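PadR family transcriptional regulator (Streptococcus pneumoniae, PDB 5ZQH) probably binds operator DNA as a dimer through a winged helix-turn-helix domain and so regulates transcription of its target genes. Local coordinates at residues 14-17 and 21-24; 18-21 and 25-28; 43-48 and 71-76; 49-52 and 56-59. All coordinates share one frame; numbering follows the deposited sequence.

How the interactions relate
All four contacts belong to one winged helix-turn-helix domain. Interactions 1 and 2 come first along the chain, share Glu21, and fasten the end of helix 3-19 to strand 22-23 and helix 24-34; their centres are about 3 Å apart. Interactions 3 and 4 follow, with centres about 5 Å apart, and set the probable recognition helix, 45-53, against the wing, through strands 69-75 and 57-63 respectively. The three-stranded antiparallel sheet connects the pairs: strand 69-75 is central, and Phe73 N lies 2.7 Å from Arg22 O. Interactions 2 and 4 do not touch, their centres being about 13 Å apart. Interactions 1 and 2 thus hold the preceding helices and the edge strand.

Interaction 1. Residues 14-17 and 21-24; sequences LDMI and ERYG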
loop_
_atom_site.group_PDB
_atom_site.type_symbol
_atom_site.label_atom_id
_atom_site.label_comp_id
_atom_site.label_asym_id
_atom_site.label_seq_id
_atom_site.Cartn_x
_atom_site.Cartn_y
_atom_site.Cartn_z
ATOM N N LEU A 14 -13.637 1.264 0.853
ATOM C CA LEU A 14 -14.109 2.275 1.802
ATOM C C LEU A 14 -14.670 3.534 1.122
ATOM O O LEU A 14 -15.746 4.013 1.502
ATOM C CB LEU A 14 -12.982 2.635 2.780
ATOM C CG LEU A 14 -13.031 2.353 4.294
ATOM C CD1 LEU A 14 -14.048 1.308 4.740
ATOM C CD2 LEU A 14 -11.634 2.022 4.810
ATOM N N ASP A 15 -13.952 4.042 0.115
ATOM C CA ASP A 15 -14.380 5.213 -0.666
ATOM C C ASP A 15 -15.677 4.962 -1.437
ATOM O O ASP A 15 -16.582 5.800 -1.406
ATOM C CB ASP A 15 -13.265 5.680 -1.611
ATOM C CG ASP A 15 -13.531 7.060 -2.213
ATOM O OD1 ASP A 15 -13.600 8.053 -1.453
ATOM O OD2 ASP A 15 -13.654 7.149 -3.452
ATOM N N MET A 16 -15.760 3.809 -2.105
ATOM C CA MET A 16 -16.946 3.394 -2.864
ATOM C C MET A 16 -18.209 3.302 -2.008
ATOM O O MET A 16 -19.279 3.728 -2.444
ATOM C CB MET A 16 -16.699 2.069 -3.585
ATOM C CG MET A 16 -15.830 2.195 -4.820
ATOM S SD MET A 16 -15.428 0.582 -5.507
ATOM C CE MET A 16 -14.422 1.073 -6.908
ATOM N N ILE A 17 -18.059 2.755 -0.799
ATOM C CA ILE A 17 -19.124 2.662 0.211
ATOM C C ILE A 17 -19.550 4.057 0.705
ATOM O O ILE A 17 -20.730 4.287 0.993
ATOM C CB ILE A 17 -18.697 1.722 1.371
ATOM C CG1 ILE A 17 -18.755 0.261 0.917
ATOM C CG2 ILE A 17 -19.559 1.896 2.613
ATOM C CD1 ILE A 17 -17.851 -0.675 1.701
ATOM N N GLU A 21 -24.009 3.821 -0.824
ATOM C CA GLU A 21 -24.357 2.622 -0.072
ATOM C C GLU A 21 -24.496 1.427 -1.032
ATOM O O GLU A 21 -25.360 1.439 -1.920
ATOM C CB GLU A 21 -25.679 2.901 0.643
ATOM C CG GLU A 21 -25.977 2.042 1.853
ATOM C CD GLU A 21 -27.200 2.522 2.612
ATOM O OE1 GLU A 21 -27.365 3.759 2.768
ATOM O OE2 GLU A 21 -28.000 1.657 3.052
ATOM N N ARG A 22 -23.634 0.420 -0.866
ATOM C CA ARG A 22 -23.557 -0.719 -1.797
ATOM C C ARG A 22 -23.575 -2.085 -1.114
ATOM O O ARG A 22 -23.035 -2.235 -0.014
ATOM C CB ARG A 22 -22.291 -0.616 -2.652
ATOM C CG ARG A 22 -22.418 0.290 -3.866
ATOM C CD ARG A 22 -21.244 0.100 -4.814
ATOM N NE ARG A 22 -21.282 1.047 -5.927
ATOM C CZ ARG A 22 -20.658 2.224 -5.959
ATOM N NH1 ARG A 22 -19.921 2.646 -4.933
ATOM N NH2 ARG A 22 -20.779 2.990 -7.034
ATOM N N TYR A 23 -24.183 -3.074 -1.775
ATOM C CA TYR A 23 -24.089 -4.472 -1.331
ATOM C C TYR A 23 -22.945 -5.232 -2.024
ATOM O O TYR A 23 -22.426 -4.780 -3.048
ATOM C CB TYR A 23 -25.443 -5.217 -1.397
ATOM C CG TYR A 23 -26.058 -5.462 -2.762
ATOM C CD1 TYR A 23 -25.747 -6.611 -3.501
ATOM C CD2 TYR A 23 -26.997 -4.572 -3.295
ATOM C CE1 TYR A 23 -26.326 -6.845 -4.746
ATOM C CE2 TYR A 23 -27.590 -4.801 -4.537
ATOM C CZ TYR A 23 -27.247 -5.933 -5.260
ATOM O OH TYR A 23 -27.825 -6.160 -6.487
ATOM N N GLY A 24 -22.561 -6.367 -1.436
ATOM C CA GLY A 24 -21.408 -7.179 -1.847
ATOM C C GLY A 24 -21.198 -7.438 -3.331
ATOM O O GLY A 24 -20.094 -7.247 -3.836
#
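Ile17 and Glu21 mark the closest backbone approach, with CA atoms 5.2 Å apart where helix 3-19 is about to give way to the chain leading into strand 22-23. Ile17 O to Glu21 N measures 3.8 Å, too long for a hydrogen bond, so the helical pattern is not carried across this gap. The side chain of Arg22 starts out toward the helix. A chi1 of -83° folds CG back over the amide side, and the extended chain from CG to NE carries the guanidinium to the Met16 backbone. There NH1 comes within 2.8 Å of Met16 O, which sits at the guanidinium edge near its plane; the angle is too poor for a hydrogen bond, which makes this a close polar approach. NH1 also lies 3.5 Å from Met16 CB. In the winged helix-turn-helix fold this joins the first long helix to the short edge strand, and Arg22 pairs through its backbone with Phe73 of the central strand. Beyond CG the chain of Met16 runs extended away from Arg22; the residue packs on Leu27, through its CB, on Leu31, and on Ile100 of the second subunit, whereas Ile17 packs on Leu27 and Leu48.

Interaction 2. Residues 18-21 and 25-28; sequences GQKE and YELV
Lys20 reaches Glu26 with the last atom of its side chain, the two side chains crossing at about a right angle. Lys20 is the first residue to leave helical geometry after helix 3-19. From CB, a chi1 of -166° sends CG off on the far side from the residue's own amide nitrogen, and CG, CD and CE serve as an apolar spacer that makes no close approach to segment 25-28. The bend comes at the end: chi4 of -74° turns NZ off the line of the methylenes, back over the chain that follows. NZ then meets two oxygens. The first is Glu21 O, at 2.8 Å, a hydrogen bond with a C=O...donor angle of 158° and the donor tilted somewhat out of the carbonyl plane. The second is Glu26 OE2, at 3.3 Å, a salt bridge whose hydrogen bond is weak. Glu26 points its CB toward segment 18-21, and its chain is extended beyond CG, which presents OE2 to the lysine; the same oxygen lies 3.8 Å from Glu21 O and packs by Tyr72 CE2 of strand 69-75. The contact thus bridges the end of the first helix of the winged helix-turn-helix domain and the start of helix 24-34, which opens the helix-turn-helix motif. The carboxylate of Glu21 itself turns elsewhere, to a salt bridge with Arg62. Since the ammonium binds both neighbouring oxygens, it probably eases their mutual repulsion, although the long bond and the solvent-exposed lysine suggest only a modest electrostatic gain.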
loop_
_atom_site.group_PDB
_atom_site.type_symbol
_atom_site.label_atom_id
_atom_site.label_comp_id
_atom_site.label_asym_id
_atom_site.label_seq_id
_atom_site.Cartn_x
_atom_site.Cartn_y
_atom_site.Cartn_z
ATOM N N GLY A 18 -18.588 4.977 0.777
ATOM C CA GLY A 18 -18.844 6.389 1.089
ATOM C C GLY A 18 -19.646 7.154 0.047
ATOM O O GLY A 18 -20.554 7.913 0.405
ATOM N N GLN A 19 -19.305 6.956 -1.232
ATOM C CA GLN A 19 -19.998 7.595 -2.363
ATOM C C GLN A 19 -21.456 7.154 -2.438
ATOM O O GLN A 19 -22.366 7.982 -2.524
ATOM C CB GLN A 19 -19.327 7.241 -3.694
ATOM C CG GLN A 19 -17.873 7.658 -3.866
ATOM C CD GLN A 19 -17.241 7.054 -5.120
ATOM O OE1 GLN A 19 -17.947 6.544 -6.007
ATOM N NE2 GLN A 19 -15.910 7.109 -5.201
ATOM N N LYS A 20 -21.654 5.835 -2.416
ATOM C CA LYS A 20 -22.972 5.218 -2.488
ATOM C C LYS A 20 -22.996 3.922 -1.680
ATOM O O LYS A 20 -22.123 3.060 -1.822
ATOM C CB LYS A 20 -23.368 4.950 -3.944
ATOM C CG LYS A 20 -24.836 4.614 -4.140
ATOM C CD LYS A 20 -25.037 3.752 -5.375
ATOM C CE LYS A 20 -26.403 3.074 -5.377
ATOM N NZ LYS A 20 -26.515 1.927 -4.418
ATOM N N GLU A 21 -24.009 3.821 -0.824
ATOM C CA GLU A 21 -24.357 2.622 -0.072
ATOM C C GLU A 21 -24.496 1.427 -1.032
ATOM O O GLU A 21 -25.360 1.439 -1.920
ATOM C CB GLU A 21 -25.679 2.901 0.643
ATOM C CG GLU A 21 -25.977 2.042 1.853
ATOM C CD GLU A 21 -27.200 2.522 2.612
ATOM O OE1 GLU A 21 -27.365 3.759 2.768
ATOM O OE2 GLU A 21 -28.000 1.657 3.052
ATOM N N TYR A 25 -22.254 -7.870 -4.023
ATOM C CA TYR A 25 -22.201 -8.135 -5.472
ATOM C C TYR A 25 -21.879 -6.876 -6.264
ATOM O O TYR A 25 -21.010 -6.906 -7.138
ATOM C CB TYR A 25 -23.507 -8.762 -5.981
ATOM C CG TYR A 25 -23.563 -9.016 -7.481
ATOM C CD1 TYR A 25 -23.031 -10.188 -8.032
ATOM C CD2 TYR A 25 -24.175 -8.094 -8.354
ATOM C CE1 TYR A 25 -23.090 -10.432 -9.401
ATOM C CE2 TYR A 25 -24.235 -8.331 -9.727
ATOM C CZ TYR A 25 -23.694 -9.502 -10.241
ATOM O OH TYR A 25 -23.750 -9.758 -11.591
ATOM N N GLU A 26 -22.581 -5.783 -5.959
ATOM C CA GLU A 26 -22.408 -4.554 -6.722
ATOM C C GLU A 26 -21.080 -3.838 -6.451
ATOM O O GLU A 26 -20.590 -3.123 -7.319
ATOM C CB GLU A 26 -23.640 -3.627 -6.656
ATOM C CG GLU A 26 -24.026 -3.053 -5.303
ATOM C CD GLU A 26 -25.274 -2.182 -5.373
ATOM O OE1 GLU A 26 -26.248 -2.562 -6.064
ATOM O OE2 GLU A 26 -25.284 -1.107 -4.737
ATOM N N LEU A 27 -20.492 -4.073 -5.275
ATOM C CA LEU A 27 -19.143 -3.585 -4.955
ATOM C C LEU A 27 -18.060 -4.261 -5.789
ATOM O O LEU A 27 -17.167 -3.576 -6.291
ATOM C CB LEU A 27 -18.826 -3.716 -3.460
ATOM C CG LEU A 27 -18.959 -2.445 -2.610
ATOM C CD1 LEU A 27 -19.185 -2.807 -1.149
ATOM C CD2 LEU A 27 -17.756 -1.518 -2.759
ATOM N N VAL A 28 -18.147 -5.587 -5.941
ATOM C CA VAL A 28 -17.207 -6.361 -6.773
ATOM C C VAL A 28 -17.257 -5.882 -8.234
ATOM O O VAL A 28 -16.211 -5.730 -8.880
ATOM C CB VAL A 28 -17.450 -7.897 -6.658
ATOM C CG1 VAL A 28 -16.562 -8.695 -7.612
ATOM C CG2 VAL A 28 -17.219 -8.375 -5.228
#

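Interaction 3. Residues 43-48 and 71-76; sequences TIYPLL and KYFSLM
The ring of Phe73 points an edge at the face of Tyr45 in an offset edge-to-face pair, with centroids 5.9 Å apart and planes at 69°. The nearest approach is made by Tyr45 OH, which lies 3.5 Å from Phe73 CZ at the phenylalanine edge and near its plane; Tyr45 CZ follows at 3.9 Å from the same CZ. Leu48 adds both its methyls. Its CD1 is 3.7 Å from Phe73 CE2, and CD2 lies over one face of the Phe73 ring, 4.3 Å above the plane and displaced toward the rim. Lys71 lays its CD 3.8 Å from Tyr45 OH before the chain bends at chi3 (-101°) and sends NZ to a long, weak ion pair with Glu52. What positions these groups is secondary structure. Leu48 N donates to Ile44 O at 3.1 Å; Leu48 starts out toward the strand, whereas Tyr45 reaches it with the end of its ring. Phe73 is fixed on the strand by backbone bonding to Arg22, and Ile57 of the next strand packs on its ring. The contact therefore sets the probable recognition helix of the winged helix-turn-helix fold against the central strand, 69-75; behind Leu48 stand Val13 and Ile17 of helix 3-19 and Leu27 of helix 24-34, while strand 57-63 flanks Phe73.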
loop_
_atom_site.group_PDB
_atom_site.type_symbol
_atom_site.label_atom_id
_atom_site.label_comp_id
_atom_site.label_asym_id
_atom_site.label_seq_id
_atom_site.Cartn_x
_atom_site.Cartn_y
_atom_site.Cartn_z
ATOM N N THR A 43 -12.584 -12.884 -2.848
ATOM C CA THR A 43 -11.488 -12.247 -2.096
ATOM C C THR A 43 -11.883 -10.895 -1.497
ATOM O O THR A 43 -11.158 -10.344 -0.659
ATOM C CB THR A 43 -10.242 -12.053 -2.984
ATOM O OG1 THR A 43 -10.653 -11.738 -4.322
ATOM C CG2 THR A 43 -9.396 -13.325 -3.012
ATOM N N ILE A 44 -13.045 -10.387 -1.920
ATOM C CA ILE A 44 -13.555 -9.070 -1.529
ATOM C C ILE A 44 -14.385 -9.116 -0.239
ATOM O O ILE A 44 -14.228 -8.253 0.630
ATOM C CB ILE A 44 -14.342 -8.405 -2.700
ATOM C CG1 ILE A 44 -13.453 -8.210 -3.951
ATOM C CG2 ILE A 44 -15.018 -7.099 -2.284
ATOM C CD1 ILE A 44 -12.103 -7.533 -3.739
ATOM N N TYR A 45 -15.254 -10.121 -0.119
ATOM C CA TYR A 45 -16.102 -10.269 1.066
ATOM C C TYR A 45 -15.333 -10.511 2.387
ATOM O O TYR A 45 -15.808 -10.063 3.433
ATOM C CB TYR A 45 -17.206 -11.316 0.862
ATOM C CG TYR A 45 -18.541 -10.911 1.456
ATOM C CD1 TYR A 45 -18.785 -11.030 2.826
ATOM C CD2 TYR A 45 -19.561 -10.406 0.648
ATOM C CE1 TYR A 45 -20.004 -10.652 3.380
ATOM C CE2 TYR A 45 -20.782 -10.023 1.187
ATOM C CZ TYR A 45 -20.999 -10.148 2.562
ATOM O OH TYR A 45 -22.207 -9.778 3.117
ATOM N N PRO A 46 -14.164 -11.212 2.354
ATOM C CA PRO A 46 -13.300 -11.208 3.549
ATOM C C PRO A 46 -12.905 -9.810 4.042
ATOM O O PRO A 46 -12.901 -9.575 5.260
ATOM C CB PRO A 46 -12.063 -11.980 3.088
ATOM C CG PRO A 46 -12.596 -12.939 2.092
ATOM C CD PRO A 46 -13.710 -12.228 1.379
ATOM N N LEU A 47 -12.591 -8.901 3.108
ATOM C CA LEU A 47 -12.316 -7.494 3.427
ATOM C C LEU A 47 -13.547 -6.772 4.005
ATOM O O LEU A 47 -13.435 -6.065 5.017
ATOM C CB LEU A 47 -11.749 -6.750 2.206
ATOM C CG LEU A 47 -11.539 -5.227 2.245
ATOM C CD1 LEU A 47 -10.461 -4.832 3.251
ATOM C CD2 LEU A 47 -11.210 -4.700 0.855
ATOM N N LEU A 48 -14.709 -6.967 3.376
ATOM C CA LEU A 48 -15.975 -6.430 3.877
ATOM C C LEU A 48 -16.294 -6.951 5.275
ATOM O O LEU A 48 -16.769 -6.192 6.121
ATOM C CB LEU A 48 -17.135 -6.729 2.916
ATOM C CG LEU A 48 -17.164 -6.082 1.523
ATOM C CD1 LEU A 48 -18.310 -6.666 0.703
ATOM C CD2 LEU A 48 -17.276 -4.564 1.589
ATOM N N LYS A 71 -27.791 -7.115 1.677
ATOM C CA LYS A 71 -27.097 -6.456 2.777
ATOM C C LYS A 71 -26.269 -5.276 2.260
ATOM O O LYS A 71 -25.166 -5.462 1.749
ATOM C CB LYS A 71 -26.216 -7.456 3.536
ATOM C CG LYS A 71 -25.757 -6.957 4.897
ATOM C CD LYS A 71 -24.508 -7.679 5.377
ATOM C CE LYS A 71 -24.827 -8.751 6.402
ATOM N NZ LYS A 71 -23.622 -9.006 7.239
ATOM N N TYR A 72 -26.817 -4.068 2.403
ATOM C CA TYR A 72 -26.146 -2.843 1.973
ATOM C C TYR A 72 -25.146 -2.347 3.013
ATOM O O TYR A 72 -25.469 -2.223 4.195
ATOM C CB TYR A 72 -27.166 -1.745 1.665
ATOM C CG TYR A 72 -27.797 -1.839 0.299
ATOM C CD1 TYR A 72 -28.957 -2.597 0.095
ATOM C CD2 TYR A 72 -27.248 -1.162 -0.792
ATOM C CE1 TYR A 72 -29.557 -2.676 -1.157
ATOM C CE2 TYR A 72 -27.832 -1.241 -2.051
ATOM C CZ TYR A 72 -28.989 -1.998 -2.225
ATOM O OH TYR A 72 -29.572 -2.082 -3.470
ATOM N N PHE A 73 -23.930 -2.070 2.555
ATOM C CA PHE A 73 -22.879 -1.535 3.405
ATOM C C PHE A 73 -22.798 -0.014 3.290
ATOM O O PHE A 73 -22.776 0.535 2.185
ATOM C CB PHE A 73 -21.526 -2.176 3.074
ATOM C CG PHE A 73 -21.491 -3.664 3.274
ATOM C CD1 PHE A 73 -21.411 -4.215 4.563
ATOM C CD2 PHE A 73 -21.538 -4.530 2.176
ATOM C CE1 PHE A 73 -21.382 -5.590 4.749
ATOM C CE2 PHE A 73 -21.507 -5.909 2.361
ATOM C CZ PHE A 73 -21.428 -6.438 3.646
ATOM N N SER A 74 -22.783 0.648 4.446
ATOM C CA SER A 74 -22.596 2.103 4.557
ATOM C C SER A 74 -21.536 2.408 5.621
ATOM O O SER A 74 -21.329 1.607 6.545
ATOM C CB SER A 74 -23.915 2.789 4.909
ATOM O OG SER A 74 -24.456 2.242 6.098
ATOM N N LEU A 75 -20.874 3.557 5.493
ATOM C CA LEU A 75 -19.808 3.946 6.421
ATOM C C LEU A 75 -20.298 4.313 7.826
ATOM O O LEU A 75 -21.310 4.993 7.992
ATOM C CB LEU A 75 -18.972 5.099 5.846
ATOM C CG LEU A 75 -18.025 4.886 4.661
ATOM C CD1 LEU A 75 -17.361 6.209 4.331
ATOM C CD2 LEU A 75 -16.962 3.827 4.925
ATOM N N MET A 76 -19.562 3.827 8.825
ATOM C CA MET A 76 -19.730 4.220 10.223
ATOM C C MET A 76 -18.914 5.502 10.420
ATOM O O MET A 76 -18.274 5.983 9.475
ATOM C CB MET A 76 -19.195 3.120 11.142
ATOM C CG MET A 76 -20.105 2.695 12.281
ATOM S SD MET A 76 -20.653 0.993 12.051
ATOM C CE MET A 76 -21.162 0.543 13.710
#

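Interaction 4. Residues 49-52 and 56-59; sequences QKLE and WIRG
Trp56 and Ile57 take different first torsions as they meet Leu51: a chi1 of -66° swings the indole of Trp56 away from its own carbonyl, while Ile57 places CG1 between its N and carbonyl carbon (chi1 64°). The result is that neighbouring residues grip two parts of one leucine, at the junction where helix 45-53, the probable recognition helix of the winged helix-turn-helix domain, turns into the first wing strand, 57-63. Leu51 CD1 approaches the six-membered part of the indole obliquely, 3.6 Å from Trp56 CE3. Ile57 CG1 comes 3.7 Å from Leu51 CB, nearer the backbone. The turn itself is fastened by one carbonyl with two donors. Trp56 N donates to Leu51 O at 2.9 Å, with an N-H...O angle of 156° and the donor nearly on the line of the carbonyl bond; Ile57 N adds a weak bond to the same oxygen at 3.4 Å. One acceptor thus holds two successive strand-entry residues close to the last turn of the helix. Around this core, Leu14 of helix 3-19 packs on Leu51, Trp56 and Ile57, and Glu78 and Arg82 of helix 77-101 touch the indole. Ile57 also leans on Phe73 and Leu75 of the adjoining strand. Glu52 extends alongside the new strand; its OE2 is merely near Gly59 N, at 3.7 Å, its OE1 has a long, weak ion pair with Lys71, and Glu52 CA makes a nearly straight CA-H...O contact to Ile57 O at 3.5 Å.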
loop_
_atom_site.group_PDB
_atom_site.type_symbol
_atom_site.label_atom_id
_atom_site.label_comp_id
_atom_site.label_asym_id
_atom_site.label_seq_id
_atom_site.Cartn_x
_atom_site.Cartn_y
_atom_site.Cartn_z
ATOM N N GLN A 49 -16.013 -8.235 5.505
ATOM C CA GLN A 49 -16.182 -8.887 6.808
ATOM C C GLN A 49 -15.323 -8.213 7.887
ATOM O O GLN A 49 -15.809 -7.962 8.992
ATOM C CB GLN A 49 -15.823 -10.373 6.701
ATOM C CG GLN A 49 -16.551 -11.291 7.670
ATOM C CD GLN A 49 -17.422 -12.321 6.971
ATOM O OE1 GLN A 49 -16.990 -12.986 6.020
ATOM N NE2 GLN A 49 -18.649 -12.474 7.448
ATOM N N LYS A 50 -14.062 -7.918 7.540
ATOM C CA LYS A 50 -13.090 -7.280 8.429
ATOM C C LYS A 50 -13.510 -5.867 8.830
ATOM O O LYS A 50 -13.492 -5.534 10.017
ATOM C CB LYS A 50 -11.696 -7.279 7.795
ATOM C CG LYS A 50 -10.559 -6.881 8.737
ATOM C CD LYS A 50 -9.194 -7.181 8.134
ATOM C CE LYS A 50 -8.706 -6.059 7.232
ATOM N NZ LYS A 50 -8.119 -6.582 5.965
ATOM N N LEU A 51 -13.885 -5.062 7.832
ATOM C CA LEU A 51 -14.365 -3.694 8.007
ATOM C C LEU A 51 -15.635 -3.603 8.862
ATOM O O LEU A 51 -15.745 -2.712 9.699
ATOM C CB LEU A 51 -14.611 -3.055 6.635
ATOM C CG LEU A 51 -13.596 -2.286 5.771
ATOM C CD1 LEU A 51 -12.126 -2.622 6.005
ATOM C CD2 LEU A 51 -13.967 -2.501 4.310
ATOM N N GLU A 52 -16.587 -4.518 8.653
ATOM C CA GLU A 52 -17.822 -4.555 9.459
ATOM C C GLU A 52 -17.530 -4.874 10.933
ATOM O O GLU A 52 -18.058 -4.212 11.833
ATOM C CB GLU A 52 -18.847 -5.547 8.881
ATOM C CG GLU A 52 -20.244 -5.421 9.492
ATOM C CD GLU A 52 -21.227 -6.508 9.066
ATOM O OE1 GLU A 52 -20.837 -7.470 8.360
ATOM O OE2 GLU A 52 -22.419 -6.397 9.446
ATOM N N TRP A 56 -16.078 -0.109 10.983
ATOM C CA TRP A 56 -15.792 0.949 10.008
ATOM C C TRP A 56 -16.981 1.114 9.069
ATOM O O TRP A 56 -17.311 2.224 8.651
ATOM C CB TRP A 56 -14.531 0.620 9.205
ATOM C CG TRP A 56 -13.227 0.602 9.989
ATOM C CD1 TRP A 56 -13.064 0.723 11.347
ATOM C CD2 TRP A 56 -11.912 0.410 9.449
ATOM N NE1 TRP A 56 -11.734 0.634 11.678
ATOM C CE2 TRP A 56 -11.003 0.440 10.535
ATOM C CE3 TRP A 56 -11.410 0.224 8.152
ATOM C CZ2 TRP A 56 -9.618 0.285 10.363
ATOM C CZ3 TRP A 56 -10.027 0.070 7.980
ATOM C CH2 TRP A 56 -9.151 0.107 9.082
ATOM N N ILE A 57 -17.612 -0.009 8.734
ATOM C CA ILE A 57 -18.837 -0.035 7.928
ATOM C C ILE A 57 -19.934 -0.826 8.650
ATOM O O ILE A 57 -19.652 -1.563 9.599
ATOM C CB ILE A 57 -18.596 -0.596 6.498
ATOM C CG1 ILE A 57 -18.154 -2.069 6.544
ATOM C CG2 ILE A 57 -17.610 0.283 5.732
ATOM C CD1 ILE A 57 -18.184 -2.792 5.212
ATOM N N ARG A 58 -21.178 -0.663 8.206
ATOM C CA ARG A 58 -22.287 -1.459 8.723
ATOM C C ARG A 58 -23.135 -2.052 7.607
ATOM O O ARG A 58 -23.360 -1.405 6.577
ATOM C CB ARG A 58 -23.142 -0.663 9.721
ATOM C CG ARG A 58 -23.906 0.540 9.172
ATOM C CD ARG A 58 -24.577 1.308 10.300
ATOM N NE ARG A 58 -25.654 0.557 10.959
ATOM C CZ ARG A 58 -26.925 0.960 11.055
ATOM N NH1 ARG A 58 -27.319 2.120 10.542
ATOM N NH2 ARG A 58 -27.819 0.197 11.676
ATOM N N GLY A 59 -23.589 -3.287 7.827
ATOM C CA GLY A 59 -24.468 -3.994 6.895
ATOM C C GLY A 59 -25.897 -4.038 7.395
ATOM O O GLY A 59 -26.157 -4.515 8.500
#